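Local coordinates for sporozoite-specific SAG protein (Toxoplasma gondii, PDB 2WNK) that is of incompletely defined function but, as a sporozoite-specific surface antigen related to SAG2, is probably displayed at the outer face of the parasite membrane, at residues A[15-20]-A[84-89]; A[93-98]-A[124-129]. All blocks are in the same frame, centred on the assembly; numbering follows the deposited sequence.

Contact 1: A[15-20]-A[84-89]; sequences FTVEKA and LTVDAL
Val17, Val86 and Leu89 meet between the two sheets of the first SRS domain, a beta sandwich, and illustrate how two sheets can be held together at one end by van der Waals packing. Strand 12-17 belongs to one sheet and strand 80-86 to the other, and no hydrogen bond joins segments 15-20 and 84-89.

Side chain meets side chain where Val17 touches both Val86 and Leu89. In Val17, CG1 stands anti to the backbone N (chi1 175°), which carries this methyl into the interlayer space, where it touches Val86 CB at 4.0 Å and Leu89 CD2 at 3.9 Å. The two valine side chains cross obliquely; Val17 CG2 adds a looser methyl contact with Val86 CG2 at 4.1 Å. Val24 of strand 22-28 and Ile125 of strand 121-127 also pack against Val17.

A second set of contacts is between side chain and backbone, and here Leu89 is the main contributor. Beyond the strands both segments turn, and Leu89 folds back over the bend at residues 18-20: its CG lies 3.6 Å from Ala20 N, while its two methyls diverge, CD1 toward Glu18 O at 3.5 Å and CD2 toward Val17.

The charged side chains of the bend start away from segment 84-89 and are satisfied by other partners. Glu18 OE2 forms a salt bridge with Lys128 NZ, and Lys19 NZ is hydrogen-bonded to Cys158 O in the second SRS domain. At the more exposed margin the methyl of Ala20 fills in beside the opposing turn, its CB resting 3.5 Å from Asp87 O.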
# COMPACT_ATOMS: atom_id res chain seq x y z
N PHE A 15 2.02 11.99 -5.44
CA PHE A 15 1.34 11.02 -4.60
C PHE A 15 2.17 9.77 -4.52
O PHE A 15 3.03 9.53 -5.38
CB PHE A 15 -0.01 10.65 -5.19
CG PHE A 15 -0.90 11.79 -5.45
CD1 PHE A 15 -1.87 12.19 -4.52
CD2 PHE A 15 -0.82 12.47 -6.66
CE1 PHE A 15 -2.72 13.24 -4.80
CE2 PHE A 15 -1.67 13.54 -6.93
CZ PHE A 15 -2.61 13.92 -6.01
N THR A 16 1.90 8.95 -3.52
CA THR A 16 2.58 7.67 -3.39
C THR A 16 1.54 6.57 -3.17
O THR A 16 0.60 6.73 -2.37
CB THR A 16 3.55 7.69 -2.21
OG1 THR A 16 4.49 8.76 -2.37
CG2 THR A 16 4.31 6.37 -2.12
N VAL A 17 1.69 5.46 -3.88
CA VAL A 17 0.83 4.30 -3.69
C VAL A 17 1.61 3.29 -2.85
O VAL A 17 2.65 2.80 -3.27
CB VAL A 17 0.39 3.67 -5.03
CG1 VAL A 17 -0.41 2.38 -4.77
CG2 VAL A 17 -0.48 4.67 -5.85
N GLU A 18 1.08 2.97 -1.68
CA GLU A 18 1.81 2.16 -0.70
C GLU A 18 1.30 0.72 -0.59
O GLU A 18 2.02 -0.18 -0.13
CB GLU A 18 1.68 2.83 0.67
CG GLU A 18 1.96 4.33 0.63
CD GLU A 18 3.30 4.68 1.23
OE1 GLU A 18 3.43 5.83 1.73
OE2 GLU A 18 4.20 3.81 1.23
N LYS A 19 0.07 0.49 -1.03
CA LYS A 19 -0.60 -0.79 -0.79
C LYS A 19 -1.37 -1.25 -2.00
O LYS A 19 -1.95 -0.42 -2.71
CB LYS A 19 -1.61 -0.60 0.31
CG LYS A 19 -1.17 -0.94 1.63
CD LYS A 19 -2.42 -1.29 2.34
CE LYS A 19 -2.19 -1.55 3.77
NZ LYS A 19 -3.44 -2.07 4.36
N ALA A 20 -1.39 -2.56 -2.23
CA ALA A 20 -2.21 -3.11 -3.30
C ALA A 20 -3.66 -2.76 -3.04
O ALA A 20 -4.15 -2.94 -1.91
CB ALA A 20 -2.02 -4.62 -3.38
N LEU A 84 -6.64 6.67 -10.17
CA LEU A 84 -5.72 5.63 -10.55
C LEU A 84 -5.83 4.57 -9.48
O LEU A 84 -5.58 4.85 -8.29
CB LEU A 84 -4.27 6.15 -10.60
CG LEU A 84 -3.30 5.00 -10.91
CD1 LEU A 84 -3.35 4.69 -12.42
CD2 LEU A 84 -1.84 5.31 -10.42
N THR A 85 -6.22 3.37 -9.89
CA THR A 85 -6.30 2.24 -8.99
C THR A 85 -5.16 1.29 -9.28
O THR A 85 -4.93 0.94 -10.44
CB THR A 85 -7.60 1.48 -9.20
OG1 THR A 85 -8.68 2.34 -8.86
CG2 THR A 85 -7.66 0.24 -8.30
N VAL A 86 -4.43 0.89 -8.24
CA VAL A 86 -3.33 -0.06 -8.40
C VAL A 86 -3.68 -1.36 -7.66
O VAL A 86 -3.51 -1.45 -6.44
CB VAL A 86 -2.01 0.51 -7.89
CG1 VAL A 86 -0.89 -0.48 -8.15
CG2 VAL A 86 -1.71 1.85 -8.57
N ASP A 87 -4.14 -2.34 -8.43
CA ASP A 87 -4.71 -3.60 -7.93
C ASP A 87 -3.61 -4.50 -7.34
O ASP A 87 -3.82 -5.17 -6.33
CB ASP A 87 -5.47 -4.33 -9.07
CG ASP A 87 -6.72 -3.57 -9.55
OD1 ASP A 87 -7.54 -3.18 -8.71
OD2 ASP A 87 -6.89 -3.35 -10.78
N ALA A 88 -2.45 -4.53 -7.99
CA ALA A 88 -1.31 -5.28 -7.47
C ALA A 88 -0.08 -4.41 -7.59
O ALA A 88 0.08 -3.71 -8.60
CB ALA A 88 -1.12 -6.60 -8.24
N LEU A 89 0.77 -4.39 -6.56
CA LEU A 89 1.99 -3.56 -6.61
C LEU A 89 3.05 -4.21 -7.48
O LEU A 89 3.14 -5.43 -7.55
CB LEU A 89 2.55 -3.26 -5.21
CG LEU A 89 1.66 -2.48 -4.23
CD1 LEU A 89 2.33 -2.29 -2.89
CD2 LEU A 89 1.36 -1.14 -4.83

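Contact 2: A[93-98]-A[124-129]; sequences ETSVFF and HILVKA
His124 faces Phe97 and Ser95 within an antiparallel strand pair, 94-101 with 121-127, in one sheet of the SRS beta sandwich; the pair is a compact example of a ladder whose two faces do different work. The imidazole and the Phe97 ring run side by side with planes only 16° apart, but the rings are displaced so that little of one lies over the other, and the nearest atoms are His124 CD2 and Phe97 CE1 at 3.2 Å. With CG anti to the backbone N (chi1 172°), the imidazole presents its edge to Ser95, and the short bond of 2.7 Å between His124 NE2 and Ser95 OG should fix the ring's rotation.

Ile125, on the buried face, exchanges two backbone hydrogen bonds with Val96, both 2.9 Å between N and O. Its CB meets Val96 CG2, while its CD1 reaches the edge of the Phe98 ring, 3.8 Å from CE2. Leu126 returns to the His124 face, where CD1 nestles against Thr94 O and Ser95 OG, each at 3.4 Å.

Val127 repeats the reciprocal bonding with Thr94, its N giving the straighter bond (171°). Lys128 lays its CD alongside the Glu93 carboxylate but sends NZ to Glu18. Past the last bridge, one water joins the two segments, accepting from Ala129 N and donating to Glu93 OE1 at 2.7 Å.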
# COMPACT_ATOMS: atom_id res chain seq x y z
N GLU A 93 9.75 -0.70 -7.25
CA GLU A 93 9.22 0.66 -7.13
C GLU A 93 9.38 1.40 -8.45
O GLU A 93 10.46 1.34 -9.08
CB GLU A 93 10.00 1.38 -6.04
CG GLU A 93 9.92 2.87 -6.06
CD GLU A 93 10.41 3.49 -4.77
OE1 GLU A 93 10.15 2.91 -3.70
OE2 GLU A 93 11.06 4.56 -4.81
N THR A 94 8.33 2.10 -8.87
CA THR A 94 8.47 2.88 -10.07
C THR A 94 7.58 4.11 -10.05
O THR A 94 6.80 4.33 -9.09
CB THR A 94 8.19 2.02 -11.29
OG1 THR A 94 8.56 2.74 -12.48
CG2 THR A 94 6.75 1.60 -11.30
N SER A 95 7.71 4.91 -11.10
CA SER A 95 7.02 6.19 -11.15
C SER A 95 6.23 6.30 -12.45
O SER A 95 6.72 5.94 -13.53
CB SER A 95 8.02 7.34 -11.10
OG SER A 95 8.53 7.55 -9.79
N VAL A 96 5.01 6.81 -12.36
CA VAL A 96 4.29 7.25 -13.53
C VAL A 96 3.99 8.76 -13.43
O VAL A 96 3.92 9.31 -12.35
CB VAL A 96 3.01 6.45 -13.84
CG1 VAL A 96 3.37 4.95 -14.08
CG2 VAL A 96 1.98 6.56 -12.72
N PHE A 97 3.77 9.38 -14.57
CA PHE A 97 3.56 10.83 -14.65
C PHE A 97 2.41 11.16 -15.54
O PHE A 97 2.11 10.44 -16.53
CB PHE A 97 4.82 11.52 -15.23
CG PHE A 97 6.06 11.31 -14.44
CD1 PHE A 97 6.39 12.20 -13.44
CD2 PHE A 97 6.88 10.20 -14.67
CE1 PHE A 97 7.55 12.03 -12.71
CE2 PHE A 97 8.05 10.03 -13.95
CZ PHE A 97 8.37 10.94 -12.97
N PHE A 98 1.76 12.30 -15.22
CA PHE A 98 0.83 12.91 -16.15
C PHE A 98 1.07 14.41 -16.22
O PHE A 98 1.75 14.98 -15.33
CB PHE A 98 -0.61 12.71 -15.65
CG PHE A 98 -0.95 11.25 -15.44
CD1 PHE A 98 -1.33 10.46 -16.53
CD2 PHE A 98 -0.85 10.67 -14.18
CE1 PHE A 98 -1.65 9.12 -16.40
CE2 PHE A 98 -1.15 9.32 -14.02
CZ PHE A 98 -1.54 8.54 -15.13
N HIS A 124 2.96 13.42 -10.38
CA HIS A 124 3.93 12.34 -10.25
C HIS A 124 3.34 11.33 -9.26
O HIS A 124 3.05 11.70 -8.11
CB HIS A 124 5.22 12.88 -9.70
CG HIS A 124 6.21 11.81 -9.37
ND1 HIS A 124 6.97 11.84 -8.22
CD2 HIS A 124 6.51 10.64 -9.99
CE1 HIS A 124 7.73 10.75 -8.17
NE2 HIS A 124 7.47 10.01 -9.23
N ILE A 125 3.18 10.09 -9.70
CA ILE A 125 2.70 9.05 -8.80
C ILE A 125 3.82 8.04 -8.61
O ILE A 125 4.26 7.41 -9.59
CB ILE A 125 1.43 8.36 -9.31
CG1 ILE A 125 0.30 9.40 -9.51
CG2 ILE A 125 1.03 7.26 -8.31
CD1 ILE A 125 -0.92 8.89 -10.30
N LEU A 126 4.29 7.94 -7.37
CA LEU A 126 5.31 6.96 -6.98
C LEU A 126 4.61 5.68 -6.48
O LEU A 126 3.82 5.73 -5.55
CB LEU A 126 6.20 7.52 -5.88
CG LEU A 126 7.30 6.53 -5.47
CD1 LEU A 126 8.22 6.25 -6.63
CD2 LEU A 126 8.09 6.94 -4.23
N VAL A 127 4.90 4.55 -7.11
CA VAL A 127 4.26 3.31 -6.72
C VAL A 127 5.32 2.42 -6.05
O VAL A 127 6.35 2.09 -6.64
CB VAL A 127 3.63 2.61 -7.93
CG1 VAL A 127 2.94 1.33 -7.50
CG2 VAL A 127 2.62 3.55 -8.63
N LYS A 128 5.07 2.05 -4.80
CA LYS A 128 6.07 1.28 -4.03
C LYS A 128 6.07 -0.18 -4.47
O LYS A 128 5.08 -0.66 -5.05
CB LYS A 128 5.75 1.36 -2.54
CG LYS A 128 5.81 2.77 -1.96
CD LYS A 128 7.22 3.09 -1.50
CE LYS A 128 7.38 4.53 -1.02
NZ LYS A 128 6.95 4.67 0.40
N ALA A 129 7.18 -0.89 -4.20
CA ALA A 129 7.28 -2.29 -4.60
C ALA A 129 6.42 -3.15 -3.67
O ALA A 129 6.21 -2.78 -2.52
CB ALA A 129 8.74 -2.77 -4.57
O HOH W 1 9.52 0.50 -2.69

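Overall arrangement
From the N terminus, the chain runs through strand 12-17 and the bend after it, then passes through strands of both sheets before strand 80-86, in the opposite sheet, brings it back beside the bend to close contact 1 after a loop of 63 residues. It then passes directly to strand 94-101, and contact 2 closes a shorter loop of 25 residues when strand 121-127 comes back beside it. The two loops follow in series, neither enclosing the other. Contact 1 ties sheet to sheet and contact 2 ties strands within one sheet. Strands 12-17 and 121-127 are parallel neighbours, so the contacts touch: probable backbone bonds join Phe15 and Val17 to Leu126, and Leu89 CB packs on Lys128 O.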